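Acylneuraminate lyase (Mycoplasma synoviae, PDB 4N4P) belongs to the dihydrodipicolinate synthetase family of TIM-barrel proteins, as an acylneuraminate lyase, and assembles from four chains. Local coordinates at residues V29-N34 with G265-Y270. Sequence-based numbering, arbitrary orientation.
Sequences VKEVVN and GVDAGY
The first helix of the layer around the barrel, 26-39, is met by the loop that leaves helix 253-263, and E31 and V32 on the helix side touch V266, D267 and A268 on the loop side. The polar half of the contact rests on the carboxylate of E31. Its OE1 accepts the backbone N-H of D267 at 2.9 Å between N and OE1, a nearly straight bond. The donor arrives from well above the carboxylate plane, 54° out of it. With CG anti to its own carbonyl carbon (chi1 -67°) and an extended chain beyond, E31 reaches across to the loop. A water links the helix to the turn a second way, donating to E31 OE1 at 2.8 Å and, in a longer bond of 3.3 Å, to the carbonyl oxygen of G265; a similar bridge through a second water is doubtful, because that water lies too close to OE1.

In this eight-stranded parallel barrel, 253-263 belongs to the helices that follow the last strand, so the contact joins the start of the fold to its C-terminal part. G265, at positive phi, is the C-prime residue of the Schellman motif closing that helix, and D267 then centres an inverse gamma turn in which A268 N bonds to V266 O. The carboxylates of E31 and D267 are tilted 50° apart, with E31 OE2 and D267 OD2 separated by 4.1 Å; the likely repulsion may be eased by H25, whose NE2 is hydrogen-bonded to D267 OD2.

Beside this polar patch lies a buried apolar one. V32 CG2 fits against V266 CG1 at 4.0 Å, the two valines crossing at about a right angle, and also against A268 CB at 3.9 Å. M261 of helix 253-263 touches all three of these side chains, while M14 and P17 pack on V32.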
ATOM      1  N   VAL A  29     -24.437  -5.967  30.826  1.00 16.20           N
ATOM      2  CA  VAL A  29     -25.016  -5.379  29.604  1.00 16.52           C
ATOM      3  C   VAL A  29     -26.021  -4.291  30.003  1.00 16.59           C
ATOM      4  O   VAL A  29     -25.998  -3.167  29.484  1.00 15.50           O
ATOM      5  CB  VAL A  29     -25.675  -6.450  28.702  1.00 16.01           C
ATOM      6  CG1 VAL A  29     -26.436  -5.785  27.549  1.00 15.65           C
ATOM      7  CG2 VAL A  29     -24.625  -7.431  28.181  1.00 16.87           C
ATOM      8  N   LYS A  30     -26.877  -4.594  30.983  1.00 16.91           N
ATOM      9  CA  LYS A  30     -27.872  -3.618  31.401  1.00 16.81           C
ATOM     10  C   LYS A  30     -27.237  -2.382  32.036  1.00 15.64           C
ATOM     11  O   LYS A  30     -27.675  -1.254  31.774  1.00 15.05           O
ATOM     12  CB  LYS A  30     -28.918  -4.234  32.343  1.00 18.12           C
ATOM     13  CG  LYS A  30     -29.485  -5.600  31.895  1.00 21.75           C
ATOM     14  CD  LYS A  30     -30.760  -5.427  31.074  1.00 25.82           C
ATOM     15  CE  LYS A  30     -31.516  -6.713  30.864  1.00 26.77           C
ATOM     16  NZ  LYS A  30     -32.857  -6.803  31.555  1.00 28.98           N
ATOM     17  N   GLU A  31     -26.190  -2.575  32.842  1.00 14.23           N
ATOM     18  CA  GLU A  31     -25.530  -1.420  33.468  1.00 13.04           C
ATOM     19  C   GLU A  31     -24.840  -0.539  32.423  1.00 11.54           C
ATOM     20  O   GLU A  31     -24.853   0.672  32.542  1.00 11.29           O
ATOM     21  CB  GLU A  31     -24.498  -1.846  34.513  1.00 13.98           C
ATOM     22  CG  GLU A  31     -25.098  -2.515  35.756  1.00 15.30           C
ATOM     23  CD  GLU A  31     -24.084  -2.639  36.881  1.00 22.16           C
ATOM     24  OE1 GLU A  31     -23.161  -1.787  36.991  1.00 19.87           O
ATOM     25  OE2 GLU A  31     -24.221  -3.596  37.676  1.00 24.83           O
ATOM     26  N   VAL A  32     -24.211  -1.149  31.429  1.00 11.11           N
ATOM     27  CA  VAL A  32     -23.578  -0.354  30.370  1.00 10.94           C
ATOM     28  C   VAL A  32     -24.638   0.459  29.620  1.00 11.03           C
ATOM     29  O   VAL A  32     -24.421   1.619  29.321  1.00 10.17           O
ATOM     30  CB  VAL A  32     -22.779  -1.239  29.400  1.00 10.93           C
ATOM     31  CG1 VAL A  32     -22.468  -0.510  28.083  1.00 10.97           C
ATOM     32  CG2 VAL A  32     -21.494  -1.725  30.103  1.00 11.54           C
ATOM     33  N   VAL A  33     -25.766  -0.168  29.286  1.00 10.23           N
ATOM     34  CA  VAL A  33     -26.849   0.562  28.593  1.00 10.51           C
ATOM     35  C   VAL A  33     -27.301   1.766  29.425  1.00 10.52           C
ATOM     36  O   VAL A  33     -27.371   2.897  28.919  1.00 10.36           O
ATOM     37  CB  VAL A  33     -28.040  -0.368  28.199  1.00 10.04           C
ATOM     38  CG1 VAL A  33     -29.256   0.460  27.635  1.00 10.12           C
ATOM     39  CG2 VAL A  33     -27.601  -1.399  27.169  1.00 11.05           C
ATOM     40  N   ASN A  34     -27.589   1.555  30.718  1.00 10.64           N
ATOM     41  CA  ASN A  34     -27.985   2.677  31.565  1.00 10.98           C
ATOM     42  C   ASN A  34     -26.937   3.775  31.628  1.00 11.40           C
ATOM     43  O   ASN A  34     -27.277   4.951  31.635  1.00 12.32           O
ATOM     44  CB  ASN A  34     -28.332   2.216  32.991  1.00 11.17           C
ATOM     45  CG  ASN A  34     -29.570   1.315  33.056  1.00 14.35           C
ATOM     46  OD1 ASN A  34     -30.394   1.245  32.139  1.00 15.66           O
ATOM     47  ND2 ASN A  34     -29.710   0.629  34.194  1.00 18.64           N
ATOM     48  N   GLY A 265     -17.962   2.944  38.315  1.00 14.94           N
ATOM     49  CA  GLY A 265     -18.855   2.015  39.057  1.00 15.93           C
ATOM     50  C   GLY A 265     -19.775   1.170  38.180  1.00 15.96           C
ATOM     51  O   GLY A 265     -20.780   0.593  38.670  1.00 16.60           O
ATOM     52  N   VAL A 266     -19.456   1.108  36.886  1.00 14.22           N
ATOM     53  CA  VAL A 266     -20.263   0.365  35.920  1.00 14.08           C
ATOM     54  C   VAL A 266     -19.651  -1.026  35.744  1.00 13.86           C
ATOM     55  O   VAL A 266     -18.465  -1.158  35.458  1.00 14.24           O
ATOM     56  CB  VAL A 266     -20.324   1.110  34.544  1.00 12.94           C
ATOM     57  CG1 VAL A 266     -21.175   0.339  33.520  1.00 15.43           C
ATOM     58  CG2 VAL A 266     -20.871   2.524  34.732  1.00 13.69           C
ATOM     59  N   ASP A 267     -20.462  -2.054  35.921  1.00 14.46           N
ATOM     60  CA  ASP A 267     -20.001  -3.438  35.859  1.00 15.06           C
ATOM     61  C   ASP A 267     -19.779  -3.868  34.404  1.00 14.32           C
ATOM     62  O   ASP A 267     -20.417  -4.799  33.903  1.00 14.34           O
ATOM     63  CB  ASP A 267     -21.030  -4.335  36.572  1.00 16.45           C
ATOM     64  CG  ASP A 267     -20.468  -5.677  37.028  1.00 19.45           C
ATOM     65  OD1 ASP A 267     -19.253  -5.937  36.922  1.00 20.95           O
ATOM     66  OD2 ASP A 267     -21.284  -6.489  37.545  1.00 24.91           O
ATOM     67  N   ALA A 268     -18.835  -3.201  33.732  1.00 13.76           N
ATOM     68  CA  ALA A 268     -18.587  -3.399  32.316  1.00 13.08           C
ATOM     69  C   ALA A 268     -17.739  -4.618  31.981  1.00 13.31           C
ATOM     70  O   ALA A 268     -17.611  -4.977  30.809  1.00 13.05           O
ATOM     71  CB  ALA A 268     -17.941  -2.128  31.708  1.00 13.14           C
ATOM     72  N   GLY A 269     -17.129  -5.231  32.997  1.00 13.02           N
ATOM     73  CA  GLY A 269     -16.390  -6.479  32.804  1.00 12.55           C
ATOM     74  C   GLY A 269     -15.109  -6.336  32.008  1.00 12.99           C
ATOM     75  O   GLY A 269     -14.461  -5.289  32.049  1.00 12.87           O
ATOM     76  N   TYR A 270     -14.728  -7.416  31.335  1.00 12.68           N
ATOM     77  CA  TYR A 270     -13.439  -7.525  30.644  1.00 13.26           C
ATOM     78  C   TYR A 270     -13.608  -7.945  29.198  1.00 12.15           C
ATOM     79  O   TYR A 270     -14.693  -8.368  28.773  1.00 12.05           O
ATOM     80  CB  TYR A 270     -12.503  -8.499  31.408  1.00 13.86           C
ATOM     81  CG  TYR A 270     -12.227  -7.977  32.812  1.00 15.79           C
ATOM     82  CD1 TYR A 270     -11.084  -7.232  33.076  1.00 18.47           C
ATOM     83  CD2 TYR A 270     -13.160  -8.142  33.845  1.00 20.37           C
ATOM     84  CE1 TYR A 270     -10.840  -6.702  34.336  1.00 22.24           C
ATOM     85  CE2 TYR A 270     -12.930  -7.602  35.115  1.00 22.74           C
ATOM     86  CZ  TYR A 270     -11.765  -6.892  35.345  1.00 22.42           C
ATOM     87  OH  TYR A 270     -11.522  -6.365  36.592  1.00 28.16           O
TER
HETATM   88  O   HOH W   1     -23.689   0.994  37.167  1.00 27.53           O
HETATM   89  O   HOH W   2     -22.195  -2.000  39.317  1.00 29.23           O